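Local atomic coordinates of tRNA-splicing ligase RtcB (Thermus thermophilus, PDB entry 2EPG), a protein that probably joins RNA ends bearing a 2',3'-cyclic phosphate or 3'-phosphate to 5'-hydroxyl ends, using GTP and manganese. Residues 126-137 and 314-324. Numbering follows the deposited sequence.
Sequences RQKELADALYRL and FVREAFEKVGF
With CG anti to its carbonyl carbon (chi1 -47°) and the chain extended to NE, R126 reaches past the end of helix 288-321 and lays its guanidinium over F324. From the N-cap position of helix 127-137 it meets the Schellman motif that ends helix 288-321, with G323 as C-prime residue and F324 N bonded to F319 O. Guanidinium and ring lie nearly flat on each other, planes 14° apart, in a cation-pi stack with R126 CZ 3.9 Å from the F324 ring centroid. Near the guanidinium plane, R126 NH2 donates to V322 O at 2.9 Å, a somewhat bent bond to a carbonyl at the helix end. Replacing R126 by alanine would remove the guanidinium and would probably leave one face of F324 without its cationic cover and V322 O without this donor.

Farther along, the helices run roughly antiparallel, axes 8.5 Å apart, an example of the principle that small residues let helices approach: A133 CB meets A318 CB at 4.0 Å. A318 is a knob among L130, A133, L134 and L137, while L137 enters the hole formed by F314, E317, A318 and K321. L134 and V315 touch L217 of strand 216-225, which places the helix pair against that strand, next to the predicted GMP site. L130, its CG anti to the backbone N (chi1 -179°), sets CD1 over one face of the F319 ring, 4.0 Å from the centroid.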
# COMPACT_ATOMS: atom_id res chain seq x y z
N ARG A 126 12.57 -9.71 26.62
CA ARG A 126 11.85 -8.48 26.96
C ARG A 126 10.55 -8.36 26.16
O ARG A 126 9.95 -7.29 26.08
CB ARG A 126 12.71 -7.25 26.67
CG ARG A 126 14.14 -7.35 27.18
CD ARG A 126 14.76 -5.97 27.19
NE ARG A 126 16.21 -6.03 27.02
CZ ARG A 126 16.99 -4.95 27.04
NH1 ARG A 126 18.30 -5.08 26.87
NH2 ARG A 126 16.46 -3.76 27.24
N GLN A 127 10.15 -9.48 25.57
CA GLN A 127 8.95 -9.55 24.75
C GLN A 127 7.71 -8.96 25.43
O GLN A 127 6.93 -8.22 24.82
CB GLN A 127 8.71 -11.02 24.38
CG GLN A 127 7.49 -11.26 23.55
CD GLN A 127 7.40 -12.69 23.07
OE1 GLN A 127 7.66 -13.64 23.82
NE2 GLN A 127 7.02 -12.87 21.81
N LYS A 128 7.52 -9.28 26.70
CA LYS A 128 6.38 -8.79 27.45
C LYS A 128 6.49 -7.29 27.67
O LYS A 128 5.56 -6.56 27.38
CB LYS A 128 6.28 -9.54 28.79
CG LYS A 128 4.94 -9.41 29.50
CD LYS A 128 4.88 -8.18 30.40
CE LYS A 128 3.66 -8.23 31.31
NZ LYS A 128 3.62 -9.54 32.03
N GLU A 129 7.63 -6.83 28.17
CA GLU A 129 7.84 -5.41 28.40
C GLU A 129 7.55 -4.58 27.14
O GLU A 129 6.90 -3.54 27.21
CB GLU A 129 9.28 -5.13 28.85
CG GLU A 129 9.70 -5.74 30.18
CD GLU A 129 9.69 -7.26 30.15
OE1 GLU A 129 10.12 -7.83 29.13
OE2 GLU A 129 9.27 -7.87 31.15
N LEU A 130 8.05 -5.05 26.00
CA LEU A 130 7.87 -4.35 24.73
C LEU A 130 6.40 -4.32 24.31
O LEU A 130 5.88 -3.27 23.94
CB LEU A 130 8.73 -5.00 23.64
CG LEU A 130 8.69 -4.38 22.25
CD1 LEU A 130 9.12 -2.91 22.31
CD2 LEU A 130 9.62 -5.17 21.31
N ALA A 131 5.73 -5.46 24.38
CA ALA A 131 4.33 -5.52 24.01
C ALA A 131 3.57 -4.46 24.81
O ALA A 131 2.82 -3.65 24.24
CB ALA A 131 3.77 -6.92 24.29
N ASP A 132 3.77 -4.45 26.13
CA ASP A 132 3.11 -3.48 27.00
C ASP A 132 3.48 -2.04 26.66
O ASP A 132 2.63 -1.15 26.69
CB ASP A 132 3.49 -3.74 28.47
CG ASP A 132 3.00 -5.07 28.97
OD1 ASP A 132 3.56 -5.56 29.97
OD2 ASP A 132 2.05 -5.64 28.37
N ALA A 133 4.75 -1.81 26.34
CA ALA A 133 5.17 -0.46 25.99
C ALA A 133 4.56 -0.03 24.66
O ALA A 133 4.17 1.13 24.50
CB ALA A 133 6.70 -0.39 25.93
N LEU A 134 4.45 -0.96 23.71
CA LEU A 134 3.87 -0.64 22.40
C LEU A 134 2.38 -0.31 22.51
O LEU A 134 1.89 0.63 21.87
CB LEU A 134 4.08 -1.81 21.42
CG LEU A 134 5.51 -1.91 20.86
CD1 LEU A 134 5.69 -3.20 20.07
CD2 LEU A 134 5.79 -0.70 19.97
N TYR A 135 1.67 -1.09 23.32
CA TYR A 135 0.24 -0.89 23.52
C TYR A 135 -0.03 0.44 24.22
O TYR A 135 -1.06 1.07 24.01
CB TYR A 135 -0.35 -2.02 24.36
CG TYR A 135 -1.82 -1.83 24.59
CD1 TYR A 135 -2.72 -1.94 23.52
CD2 TYR A 135 -2.32 -1.44 25.83
CE1 TYR A 135 -4.08 -1.66 23.69
CE2 TYR A 135 -3.68 -1.15 26.01
CZ TYR A 135 -4.55 -1.27 24.93
OH TYR A 135 -5.89 -0.96 25.07
N ARG A 136 0.91 0.87 25.05
CA ARG A 136 0.77 2.10 25.81
C ARG A 136 1.22 3.34 25.01
O ARG A 136 0.56 4.38 25.06
CB ARG A 136 1.60 2.00 27.09
CG ARG A 136 1.34 3.09 28.11
CD ARG A 136 2.31 2.95 29.28
NE ARG A 136 3.67 3.32 28.91
CZ ARG A 136 4.73 2.50 29.00
NH1 ARG A 136 5.93 2.94 28.63
NH2 ARG A 136 4.59 1.26 29.45
N LEU A 137 2.33 3.23 24.29
CA LEU A 137 2.85 4.35 23.51
C LEU A 137 2.22 4.52 22.13
O LEU A 137 2.42 5.55 21.48
CB LEU A 137 4.37 4.24 23.40
CG LEU A 137 5.05 4.18 24.77
CD1 LEU A 137 6.57 4.20 24.62
CD2 LEU A 137 4.58 5.37 25.61
N PHE A 314 6.82 6.52 17.74
CA PHE A 314 6.38 5.91 18.98
C PHE A 314 6.95 4.51 19.15
O PHE A 314 7.17 4.08 20.27
CB PHE A 314 4.83 5.81 19.05
CG PHE A 314 4.11 7.13 18.96
CD1 PHE A 314 4.72 8.31 19.40
CD2 PHE A 314 2.80 7.18 18.48
CE1 PHE A 314 4.03 9.53 19.35
CE2 PHE A 314 2.10 8.39 18.43
CZ PHE A 314 2.72 9.57 18.87
N VAL A 315 7.16 3.79 18.05
CA VAL A 315 7.70 2.45 18.16
C VAL A 315 9.12 2.57 18.71
O VAL A 315 9.50 1.83 19.62
CB VAL A 315 7.72 1.73 16.79
CG1 VAL A 315 8.63 0.50 16.85
CG2 VAL A 315 6.29 1.31 16.42
N ARG A 316 9.89 3.51 18.18
CA ARG A 316 11.23 3.70 18.68
C ARG A 316 11.15 4.02 20.18
O ARG A 316 11.94 3.48 20.96
CB ARG A 316 11.93 4.83 17.92
CG ARG A 316 12.31 4.42 16.49
CD ARG A 316 12.70 5.59 15.61
NE ARG A 316 13.15 5.13 14.29
CZ ARG A 316 13.08 5.86 13.19
NH1 ARG A 316 13.52 5.38 12.04
NH2 ARG A 316 12.57 7.09 13.25
N GLU A 317 10.19 4.85 20.59
CA GLU A 317 10.05 5.22 22.00
C GLU A 317 9.73 4.00 22.86
O GLU A 317 10.16 3.91 24.01
CB GLU A 317 8.96 6.27 22.20
CG GLU A 317 9.24 7.59 21.48
CD GLU A 317 8.18 8.65 21.77
OE1 GLU A 317 6.99 8.28 21.92
OE2 GLU A 317 8.54 9.85 21.84
N ALA A 318 8.98 3.06 22.31
CA ALA A 318 8.66 1.86 23.06
C ALA A 318 9.89 0.98 23.26
O ALA A 318 10.09 0.43 24.34
CB ALA A 318 7.55 1.09 22.36
N PHE A 319 10.73 0.84 22.23
CA PHE A 319 11.91 -0.01 22.39
C PHE A 319 12.82 0.58 23.45
O PHE A 319 13.31 -0.12 24.33
CB PHE A 319 12.68 -0.15 21.06
CG PHE A 319 12.16 -1.24 20.16
CD1 PHE A 319 12.93 -2.37 19.90
CD2 PHE A 319 10.91 -1.14 19.56
CE1 PHE A 319 12.46 -3.39 19.05
CE2 PHE A 319 10.43 -2.15 18.71
CZ PHE A 319 11.21 -3.28 18.46
N GLU A 320 13.02 1.89 23.38
CA GLU A 320 13.87 2.59 24.33
C GLU A 320 13.31 2.52 25.76
O GLU A 320 14.06 2.34 26.72
CB GLU A 320 14.04 4.04 23.88
CG GLU A 320 14.92 4.18 22.67
CD GLU A 320 14.67 5.44 21.89
OE1 GLU A 320 14.02 6.36 22.44
OE2 GLU A 320 15.11 5.52 20.72
N LYS A 321 11.99 2.64 25.90
CA LYS A 321 11.35 2.58 27.21
C LYS A 321 11.66 1.26 27.92
O LYS A 321 11.78 1.22 29.15
CB LYS A 321 9.83 2.76 27.04
CG LYS A 321 9.09 3.24 28.28
CD LYS A 321 8.95 2.13 29.30
CE LYS A 321 8.20 2.60 30.54
NZ LYS A 321 8.14 1.53 31.58
N VAL A 322 11.82 0.18 27.17
CA VAL A 322 12.10 -1.12 27.78
C VAL A 322 13.59 -1.46 27.85
O VAL A 322 13.94 -2.61 28.14
CB VAL A 322 11.37 -2.27 27.07
CG1 VAL A 322 9.86 -2.07 27.19
CG2 VAL A 322 11.80 -2.33 25.61
N GLY A 323 14.45 -0.49 27.58
CA GLY A 323 15.87 -0.75 27.70
C GLY A 323 16.77 -0.77 26.47
O GLY A 323 17.99 -0.77 26.62
N PHE A 324 16.19 -0.79 25.27
CA PHE A 324 17.03 -0.79 24.08
C PHE A 324 17.32 0.64 23.68
O PHE A 324 16.41 1.38 23.28
CB PHE A 324 16.33 -1.51 22.92
CG PHE A 324 16.07 -2.96 23.18
CD1 PHE A 324 14.80 -3.41 23.52
CD2 PHE A 324 17.10 -3.89 23.06
CE1 PHE A 324 14.56 -4.75 23.75
CE2 PHE A 324 16.86 -5.24 23.28
CZ PHE A 324 15.59 -5.68 23.63